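Local structure of vibralactone Cyclase (Boreostereum vibrans, 6KD0) at residues A[70-74]-A[75-79]; A[142-145]-A[146-150]; A[179-182]-A[183-187]. The protein catalyses the cyclization that forms the fused bicyclic beta-lactone of vibralactone, using an alpha/beta hydrolase fold. All coordinates share one frame; numbering follows the deposited sequence.

Interaction 1: residues A[70-74]-A[75-79]; sequences YIPVE and GTNMH
Antiparallel backbone pairing joins I71 to M78 and V73 to T76 as the two hydrogen-bonded pairs of a tight beta hairpin. I71 N reaches M78 O at 2.9 Å, and M78 N returns to I71 O. V73 N likewise bonds to T76 O. The bond that closes the type II turn, T76 N to V73 O at 3.1 Å, is straight at hydrogen, yet the donor stands 51° out of the carbonyl plane. G75, with a positive phi of 85°, takes the third turn position, where a side chain would meet the preceding carbonyl oxygen.

A CH-pi contact marks the face that carries Y70, P72 and N77. With CG anti to the backbone N (chi1 -150°), the Y70 ring swings across the neighbouring strand, and N77 CB lies over it, 3.5 Å from the ring centroid. The N77 amide is steeply inclined to the ring, and its OD1 approaches P72 CA at 3.3 Å.

Apolar contacts gather on the other face. I71 CD1 lies alongside M78 CE at 3.7 Å, while V73 CG1 meets M78 CB and V73 CG2 rests 3.5 Å from T76 CG2.

This apolar face turns toward helix 144-158, where I71 touches W155 and V73 touches A151. The hairpin forms one margin of the sheet, and H79 is tied to D68 and D133.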
ATOM      1  N   TYR A  70       6.375  -5.134 -20.114  1.00 25.48           N
ATOM      2  CA  TYR A  70       5.063  -5.708 -20.369  1.00 27.22           C
ATOM      3  C   TYR A  70       5.206  -7.202 -20.106  1.00 27.49           C
ATOM      4  O   TYR A  70       5.889  -7.888 -20.869  1.00 25.95           O
ATOM      5  CB  TYR A  70       4.666  -5.423 -21.811  1.00 28.72           C
ATOM      6  CG  TYR A  70       3.206  -5.292 -22.083  1.00 39.62           C
ATOM      7  CD1 TYR A  70       2.404  -4.454 -21.320  1.00 41.45           C
ATOM      8  CD2 TYR A  70       2.632  -5.970 -23.156  1.00 44.90           C
ATOM      9  CE1 TYR A  70       1.052  -4.329 -21.592  1.00 51.61           C
ATOM     10  CE2 TYR A  70       1.293  -5.846 -23.448  1.00 46.37           C
ATOM     11  CZ  TYR A  70       0.502  -5.033 -22.661  1.00 52.26           C
ATOM     12  OH  TYR A  70      -0.838  -4.920 -22.947  1.00 53.01           O
ATOM     13  N   ILE A  71       4.629  -7.703 -19.011  1.00 24.12           N
ATOM     14  CA  ILE A  71       4.902  -9.078 -18.572  1.00 23.84           C
ATOM     15  C   ILE A  71       3.649  -9.946 -18.667  1.00 28.55           C
ATOM     16  O   ILE A  71       2.535  -9.428 -18.550  1.00 23.28           O
ATOM     17  CB  ILE A  71       5.496  -9.111 -17.151  1.00 25.90           C
ATOM     18  CG1 ILE A  71       4.442  -8.760 -16.094  1.00 20.34           C
ATOM     19  CG2 ILE A  71       6.702  -8.180 -17.049  1.00 24.87           C
ATOM     20  CD1 ILE A  71       4.898  -9.043 -14.677  1.00 19.77           C
ATOM     21  N   PRO A  72       3.762 -11.258 -18.887  1.00 26.06           N
ATOM     22  CA  PRO A  72       2.546 -12.073 -19.003  1.00 27.71           C
ATOM     23  C   PRO A  72       1.934 -12.331 -17.634  1.00 26.66           C
ATOM     24  O   PRO A  72       2.646 -12.579 -16.655  1.00 26.80           O
ATOM     25  CB  PRO A  72       3.054 -13.370 -19.639  1.00 29.35           C
ATOM     26  CG  PRO A  72       4.447 -13.489 -19.144  1.00 33.74           C
ATOM     27  CD  PRO A  72       4.976 -12.073 -19.056  1.00 28.61           C
ATOM     28  N   VAL A  73       0.603 -12.232 -17.565  1.00 26.38           N
ATOM     29  CA  VAL A  73      -0.175 -12.689 -16.415  1.00 28.74           C
ATOM     30  C   VAL A  73      -1.325 -13.527 -16.971  1.00 28.15           C
ATOM     31  O   VAL A  73      -1.468 -13.662 -18.195  1.00 30.95           O
ATOM     32  CB  VAL A  73      -0.696 -11.521 -15.560  1.00 25.32           C
ATOM     33  CG1 VAL A  73       0.466 -10.706 -15.014  1.00 25.06           C
ATOM     34  CG2 VAL A  73      -1.626 -10.641 -16.377  1.00 23.38           C
ATOM     35  N   GLU A  74      -2.159 -14.068 -16.085  1.00 23.45           N
ATOM     36  CA  GLU A  74      -3.178 -15.022 -16.497  1.00 30.96           C
ATOM     37  C   GLU A  74      -4.106 -14.350 -17.495  1.00 27.85           C
ATOM     38  O   GLU A  74      -4.916 -13.493 -17.136  1.00 24.55           O
ATOM     39  CB  GLU A  74      -3.954 -15.566 -15.299  1.00 33.07           C
ATOM     40  CG  GLU A  74      -4.672 -16.888 -15.622  1.00 35.59           C
ATOM     41  CD  GLU A  74      -5.562 -17.405 -14.491  1.00 49.02           C
ATOM     42  OE1 GLU A  74      -5.341 -17.013 -13.319  1.00 47.27           O
ATOM     43  OE2 GLU A  74      -6.484 -18.212 -14.776  1.00 50.42           O
ATOM     44  N   GLY A  75      -3.938 -14.693 -18.758  1.00 27.51           N
ATOM     45  CA  GLY A  75      -4.868 -14.251 -19.765  1.00 29.21           C
ATOM     46  C   GLY A  75      -4.604 -12.881 -20.336  1.00 29.42           C
ATOM     47  O   GLY A  75      -5.430 -12.403 -21.119  1.00 28.25           O
ATOM     48  N   THR A  76      -3.484 -12.241 -20.007  1.00 25.00           N
ATOM     49  CA  THR A  76      -3.203 -10.925 -20.594  1.00 25.85           C
ATOM     50  C   THR A  76      -1.759 -10.561 -20.257  1.00 28.74           C
ATOM     51  O   THR A  76      -1.015 -11.384 -19.721  1.00 28.42           O
ATOM     52  CB  THR A  76      -4.227  -9.883 -20.121  1.00 29.44           C
ATOM     53  OG1 THR A  76      -4.177  -8.729 -20.966  1.00 37.77           O
ATOM     54  CG2 THR A  76      -4.003  -9.464 -18.677  1.00 29.30           C
ATOM     55  N   ASN A  77      -1.347  -9.342 -20.600  1.00 26.94           N
ATOM     56  CA  ASN A  77      -0.054  -8.800 -20.195  1.00 31.30           C
ATOM     57  C   ASN A  77      -0.301  -7.633 -19.251  1.00 27.72           C
ATOM     58  O   ASN A  77      -1.353  -6.998 -19.302  1.00 27.07           O
ATOM     59  CB  ASN A  77       0.777  -8.291 -21.384  1.00 33.52           C
ATOM     60  CG  ASN A  77       1.361  -9.397 -22.244  1.00 36.27           C
ATOM     61  OD1 ASN A  77       1.768 -10.448 -21.753  1.00 29.38           O
ATOM     62  ND2 ASN A  77       1.447  -9.134 -23.546  1.00 44.05           N
ATOM     63  N   MET A  78       0.689  -7.341 -18.407  1.00 23.17           N
ATOM     64  CA  MET A  78       0.595  -6.323 -17.374  1.00 25.89           C
ATOM     65  C   MET A  78       1.776  -5.379 -17.528  1.00 25.40           C
ATOM     66  O   MET A  78       2.908  -5.834 -17.711  1.00 22.12           O
ATOM     67  CB  MET A  78       0.601  -6.949 -15.961  1.00 21.29           C
ATOM     68  CG  MET A  78       0.686  -5.922 -14.856  1.00 22.06           C
ATOM     69  SD  MET A  78       0.452  -6.557 -13.174  1.00 21.64           S
ATOM     70  CE  MET A  78       1.904  -7.606 -13.010  1.00 20.65           C
ATOM     71  N   HIS A  79       1.509  -4.078 -17.483  1.00 21.92           N
ATOM     72  CA  HIS A  79       2.574  -3.083 -17.483  1.00 20.33           C
ATOM     73  C   HIS A  79       3.269  -3.027 -16.125  1.00 23.77           C
ATOM     74  O   HIS A  79       2.613  -3.021 -15.075  1.00 22.13           O
ATOM     75  CB  HIS A  79       2.009  -1.709 -17.841  1.00 25.61           C
ATOM     76  CG  HIS A  79       2.974  -0.586 -17.616  1.00 25.48           C
ATOM     77  ND1 HIS A  79       2.662   0.521 -16.858  1.00 22.98           N
ATOM     78  CD2 HIS A  79       4.248  -0.409 -18.038  1.00 23.79           C
ATOM     79  CE1 HIS A  79       3.700   1.343 -16.838  1.00 25.64           C
ATOM     80  NE2 HIS A  79       4.680   0.795 -17.537  1.00 24.37           N
TER

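Interaction 2: residues A[142-145]-A[146-150]; sequences SPTG and AKDVY
The D148 carboxylate lies with one face against the first helical turn, T144 O almost directly above its CG at 3.4 Å. T144 CG2 is on the same side but beyond the oxygen end, 4.2 Å from D148 OD2. The opposite face receives V73 CG2 from the hairpin, 3.6 Å from D148 OD1. A chi1 of -72° sets D148 CG anti to its carbonyl carbon and folds the group back against T144.

The P143 ring, preceded by a cis peptide bond, runs side by side with the K147 chain: CG to CE is 4.1 Å. K147 CG rests against P143 O at 3.4 Å, and the chain runs extended to a bend at its last torsion. P143 holds the N-cap position, and its carbonyl accepts K147 N at 2.9 Å. T144 O and G145 O repeat that pattern with D148 N and V149 N, starting helix 144-158, while T144 OG1 bonds back to S141 O.

D148 OD1 forms a salt bridge with R135. That partner, together with the nearby helix N-terminus, should stabilise the buried negative charge, whereas the positive charge of K147, probably disfavoured slightly at this end, lies on the exposed side where solvent can screen it.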
ATOM      1  N   SER A 142     -11.962 -10.022  -7.765  1.00 17.19           N
ATOM      2  CA  SER A 142     -10.988 -10.675  -6.895  1.00 19.82           C
ATOM      3  C   SER A 142     -11.089 -12.191  -7.073  1.00 19.24           C
ATOM      4  O   SER A 142     -12.196 -12.724  -7.132  1.00 22.56           O
ATOM      5  CB  SER A 142     -11.249 -10.299  -5.429  1.00 20.86           C
ATOM      6  OG  SER A 142     -10.480 -11.105  -4.533  1.00 17.34           O
ATOM      7  N   PRO A 143      -9.971 -12.926  -7.115  1.00 20.19           N
ATOM      8  CA  PRO A 143      -8.601 -12.493  -6.829  1.00 17.20           C
ATOM      9  C   PRO A 143      -7.742 -12.153  -8.040  1.00 16.26           C
ATOM     10  O   PRO A 143      -6.519 -12.350  -7.984  1.00 20.44           O
ATOM     11  CB  PRO A 143      -8.020 -13.702  -6.099  1.00 16.69           C
ATOM     12  CG  PRO A 143      -8.707 -14.882  -6.761  1.00 17.66           C
ATOM     13  CD  PRO A 143     -10.056 -14.393  -7.258  1.00 20.28           C
ATOM     14  N   THR A 144      -8.314 -11.570  -9.093  1.00 18.17           N
ATOM     15  CA  THR A 144      -7.495 -11.271 -10.268  1.00 19.19           C
ATOM     16  C   THR A 144      -6.417 -10.251  -9.945  1.00 17.95           C
ATOM     17  O   THR A 144      -5.250 -10.432 -10.309  1.00 19.24           O
ATOM     18  CB  THR A 144      -8.360 -10.788 -11.427  1.00 19.35           C
ATOM     19  OG1 THR A 144      -9.267 -11.843 -11.761  1.00 22.32           O
ATOM     20  CG2 THR A 144      -7.474 -10.442 -12.627  1.00 19.60           C
ATOM     21  N   GLY A 145      -6.787  -9.173  -9.253  1.00 17.85           N
ATOM     22  CA  GLY A 145      -5.796  -8.166  -8.900  1.00 17.90           C
ATOM     23  C   GLY A 145      -4.665  -8.735  -8.065  1.00 17.17           C
ATOM     24  O   GLY A 145      -3.482  -8.483  -8.335  1.00 18.69           O
ATOM     25  N   ALA A 146      -5.014  -9.543  -7.056  1.00 15.80           N
ATOM     26  CA  ALA A 146      -4.013 -10.169  -6.199  1.00 17.71           C
ATOM     27  C   ALA A 146      -3.099 -11.097  -6.993  1.00 20.39           C
ATOM     28  O   ALA A 146      -1.878 -11.112  -6.786  1.00 16.86           O
ATOM     29  CB  ALA A 146      -4.703 -10.917  -5.060  1.00 17.51           C
ATOM     30  N   LYS A 147      -3.672 -11.885  -7.908  1.00 16.43           N
ATOM     31  CA  LYS A 147      -2.850 -12.768  -8.724  1.00 19.11           C
ATOM     32  C   LYS A 147      -1.908 -11.975  -9.626  1.00 19.80           C
ATOM     33  O   LYS A 147      -0.759 -12.379  -9.814  1.00 17.93           O
ATOM     34  CB  LYS A 147      -3.734 -13.716  -9.532  1.00 18.57           C
ATOM     35  CG  LYS A 147      -4.364 -14.828  -8.675  1.00 23.61           C
ATOM     36  CD  LYS A 147      -5.070 -15.869  -9.556  1.00 34.10           C
ATOM     37  CE  LYS A 147      -5.779 -16.931  -8.720  1.00 36.07           C
ATOM     38  NZ  LYS A 147      -4.868 -17.542  -7.701  1.00 43.80           N
ATOM     39  N   ASP A 148      -2.365 -10.838 -10.183  1.00 19.14           N
ATOM     40  CA  ASP A 148      -1.466  -9.978 -10.961  1.00 17.44           C
ATOM     41  C   ASP A 148      -0.333  -9.441 -10.098  1.00 18.44           C
ATOM     42  O   ASP A 148       0.826  -9.416 -10.526  1.00 17.24           O
ATOM     43  CB  ASP A 148      -2.217  -8.797 -11.577  1.00 18.46           C
ATOM     44  CG  ASP A 148      -3.144  -9.204 -12.730  1.00 20.63           C
ATOM     45  OD1 ASP A 148      -3.164 -10.387 -13.143  1.00 21.26           O
ATOM     46  OD2 ASP A 148      -3.862  -8.306 -13.223  1.00 19.63           O
ATOM     47  N   VAL A 149      -0.656  -8.980  -8.891  1.00 16.79           N
ATOM     48  CA  VAL A 149       0.380  -8.478  -7.987  1.00 16.16           C
ATOM     49  C   VAL A 149       1.405  -9.569  -7.714  1.00 15.65           C
ATOM     50  O   VAL A 149       2.626  -9.328  -7.707  1.00 17.18           O
ATOM     51  CB  VAL A 149      -0.268  -7.957  -6.691  1.00 16.29           C
ATOM     52  CG1 VAL A 149       0.790  -7.674  -5.620  1.00 18.56           C
ATOM     53  CG2 VAL A 149      -1.104  -6.682  -6.987  1.00 17.01           C
ATOM     54  N   TYR A 150       0.930 -10.801  -7.538  1.00 16.74           N
ATOM     55  CA  TYR A 150       1.842 -11.900  -7.243  1.00 15.24           C
ATOM     56  C   TYR A 150       2.696 -12.251  -8.451  1.00 18.54           C
ATOM     57  O   TYR A 150       3.894 -12.517  -8.319  1.00 18.33           O
ATOM     58  CB  TYR A 150       1.050 -13.119  -6.785  1.00 18.32           C
ATOM     59  CG  TYR A 150       1.910 -14.166  -6.125  1.00 18.41           C
ATOM     60  CD1 TYR A 150       2.521 -13.913  -4.902  1.00 17.92           C
ATOM     61  CD2 TYR A 150       2.086 -15.410  -6.701  1.00 20.01           C
ATOM     62  CE1 TYR A 150       3.294 -14.875  -4.289  1.00 18.02           C
ATOM     63  CE2 TYR A 150       2.864 -16.378  -6.087  1.00 21.03           C
ATOM     64  CZ  TYR A 150       3.459 -16.104  -4.895  1.00 19.75           C
ATOM     65  OH  TYR A 150       4.216 -17.077  -4.282  1.00 21.31           O
TER

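Interaction 3: residues A[179-182]-A[183-187]; sequences GGNL and SLIAA
G179, the last glycine of a GxSxG sequence that probably forms the nucleophile elbow, accepts S183 N on its O at 2.9 Å, an i to i+4 bond of the helix. The next carbonyl, G180 O, is gripped twice. L184 N donates to it at 2.9 Å, and S183 OG donates at 2.7 Å, both from the same face of the carbonyl plane. The hydroxyl comes in more from the side, at a C=O...donor angle of 116°, because chi1 of 75° places OG between the backbone N and the carbonyl carbon of S183. L184 CG also presses on G180 O at 3.2 Å.

These turns open helix 178-192, the helix of the beta-alpha-beta unit between strands 171-176 and 203-207. In the alpha/beta hydrolase fold, the nucleophile stands at the turn between such a strand and helix; S177, just ahead of G179, is the likely nucleophile. S183 and L184 face the sheet, both touching V206.

N181 and I185 run side by side, with N181 OD1 3.9 Å from I185 CD1. The buried amide is held at both ends, OD1 by W106 NE1 and ND2 by P210 O, which fixes its rotation. I185 CD1 also skirts L182 CD2 at 4.4 Å. L182 O accepts A186 N at 2.9 Å, one turn farther along the helix.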
ATOM      1  N   GLY A 179      -3.831  -1.519  -2.292  1.00 15.58           N
ATOM      2  CA  GLY A 179      -2.575  -2.130  -2.701  1.00 16.83           C
ATOM      3  C   GLY A 179      -1.839  -2.769  -1.543  1.00 15.45           C
ATOM      4  O   GLY A 179      -1.197  -3.818  -1.707  1.00 16.64           O
ATOM      5  N   GLY A 180      -1.960  -2.182  -0.351  1.00 16.48           N
ATOM      6  CA  GLY A 180      -1.411  -2.807   0.843  1.00 15.75           C
ATOM      7  C   GLY A 180      -2.103  -4.122   1.151  1.00 16.87           C
ATOM      8  O   GLY A 180      -1.468  -5.107   1.522  1.00 19.27           O
ATOM      9  N   ASN A 181      -3.422  -4.147   0.983  1.00 17.54           N
ATOM     10  CA  ASN A 181      -4.197  -5.379   1.116  1.00 14.54           C
ATOM     11  C   ASN A 181      -3.682  -6.457   0.162  1.00 14.44           C
ATOM     12  O   ASN A 181      -3.440  -7.613   0.560  1.00 15.79           O
ATOM     13  CB  ASN A 181      -5.669  -5.023   0.873  1.00 14.06           C
ATOM     14  CG  ASN A 181      -6.541  -6.225   0.577  1.00 17.13           C
ATOM     15  OD1 ASN A 181      -6.618  -6.677  -0.562  1.00 17.84           O
ATOM     16  ND2 ASN A 181      -7.227  -6.727   1.593  1.00 20.15           N
ATOM     17  N   LEU A 182      -3.501  -6.097  -1.116  1.00 13.80           N
ATOM     18  CA  LEU A 182      -2.997  -7.081  -2.072  1.00 14.58           C
ATOM     19  C   LEU A 182      -1.589  -7.531  -1.704  1.00 14.27           C
ATOM     20  O   LEU A 182      -1.237  -8.700  -1.892  1.00 15.99           O
ATOM     21  CB  LEU A 182      -3.024  -6.509  -3.494  1.00 14.80           C
ATOM     22  CG  LEU A 182      -4.413  -6.117  -4.035  1.00 14.84           C
ATOM     23  CD1 LEU A 182      -4.328  -5.629  -5.475  1.00 16.58           C
ATOM     24  CD2 LEU A 182      -5.428  -7.263  -3.904  1.00 16.37           C
ATOM     25  N   SER A 183      -0.773  -6.627  -1.150  1.00 12.80           N
ATOM     26  CA  SER A 183       0.571  -7.043  -0.766  1.00 14.37           C
ATOM     27  C   SER A 183       0.550  -7.947   0.463  1.00 16.11           C
ATOM     28  O   SER A 183       1.425  -8.804   0.600  1.00 18.78           O
ATOM     29  CB  SER A 183       1.471  -5.821  -0.534  1.00 17.38           C
ATOM     30  OG  SER A 183       1.146  -5.223   0.693  1.00 18.49           O
ATOM     31  N   LEU A 184      -0.429  -7.770   1.363  1.00 18.30           N
ATOM     32  CA  LEU A 184      -0.566  -8.677   2.507  1.00 16.07           C
ATOM     33  C   LEU A 184      -0.855 -10.088   2.025  1.00 18.68           C
ATOM     34  O   LEU A 184      -0.247 -11.077   2.500  1.00 18.86           O
ATOM     35  CB  LEU A 184      -1.689  -8.192   3.437  1.00 14.75           C
ATOM     36  CG  LEU A 184      -1.468  -6.871   4.197  1.00 17.76           C
ATOM     37  CD1 LEU A 184      -2.671  -6.521   5.067  1.00 17.55           C
ATOM     38  CD2 LEU A 184      -0.178  -6.913   5.029  1.00 18.35           C
ATOM     39  N   ILE A 185      -1.766 -10.189   1.047  1.00 17.12           N
ATOM     40  CA  ILE A 185      -2.023 -11.479   0.415  1.00 16.86           C
ATOM     41  C   ILE A 185      -0.737 -12.039  -0.189  1.00 18.79           C
ATOM     42  O   ILE A 185      -0.358 -13.191   0.070  1.00 19.31           O
ATOM     43  CB  ILE A 185      -3.148 -11.354  -0.630  1.00 16.59           C
ATOM     44  CG1 ILE A 185      -4.442 -10.945   0.072  1.00 16.65           C
ATOM     45  CG2 ILE A 185      -3.300 -12.673  -1.383  1.00 18.48           C
ATOM     46  CD1 ILE A 185      -5.503 -10.379  -0.818  1.00 18.41           C
ATOM     47  N   ALA A 186      -0.029 -11.214  -0.971  1.00 17.73           N
ATOM     48  CA  ALA A 186       1.164 -11.688  -1.667  1.00 20.30           C
ATOM     49  C   ALA A 186       2.223 -12.175  -0.692  1.00 17.81           C
ATOM     50  O   ALA A 186       2.932 -13.141  -0.976  1.00 19.99           O
ATOM     51  CB  ALA A 186       1.732 -10.590  -2.570  1.00 16.61           C
ATOM     52  N   ALA A 187       2.367 -11.505   0.448  1.00 20.34           N
ATOM     53  CA  ALA A 187       3.399 -11.901   1.409  1.00 18.20           C
ATOM     54  C   ALA A 187       3.103 -13.271   2.021  1.00 20.26           C
ATOM     55  O   ALA A 187       4.025 -14.088   2.214  1.00 20.74           O
ATOM     56  CB  ALA A 187       3.525 -10.832   2.493  1.00 21.57           C
TER

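Interaction 2 stands between the other two and touches both. On its hairpin side, M78 CE of interaction 1 packs 3.3 Å from D148 O, and E74 OE1 lies 3.9 Å from K147 CD. On its inner side, helix 144-158 leans on helix 178-192: V149 CG2 meets L182 CD1 at 3.7 Å, and A146 CB meets L182 CD2 at 3.9 Å. Interactions 1 and 3 do not touch, their centres being about 19 Å apart. Burial deepens from the surface hairpin to 179-187, which holds the end of the probable nucleophile elbow and lies next to the presumed triad of S177, H311 and D281.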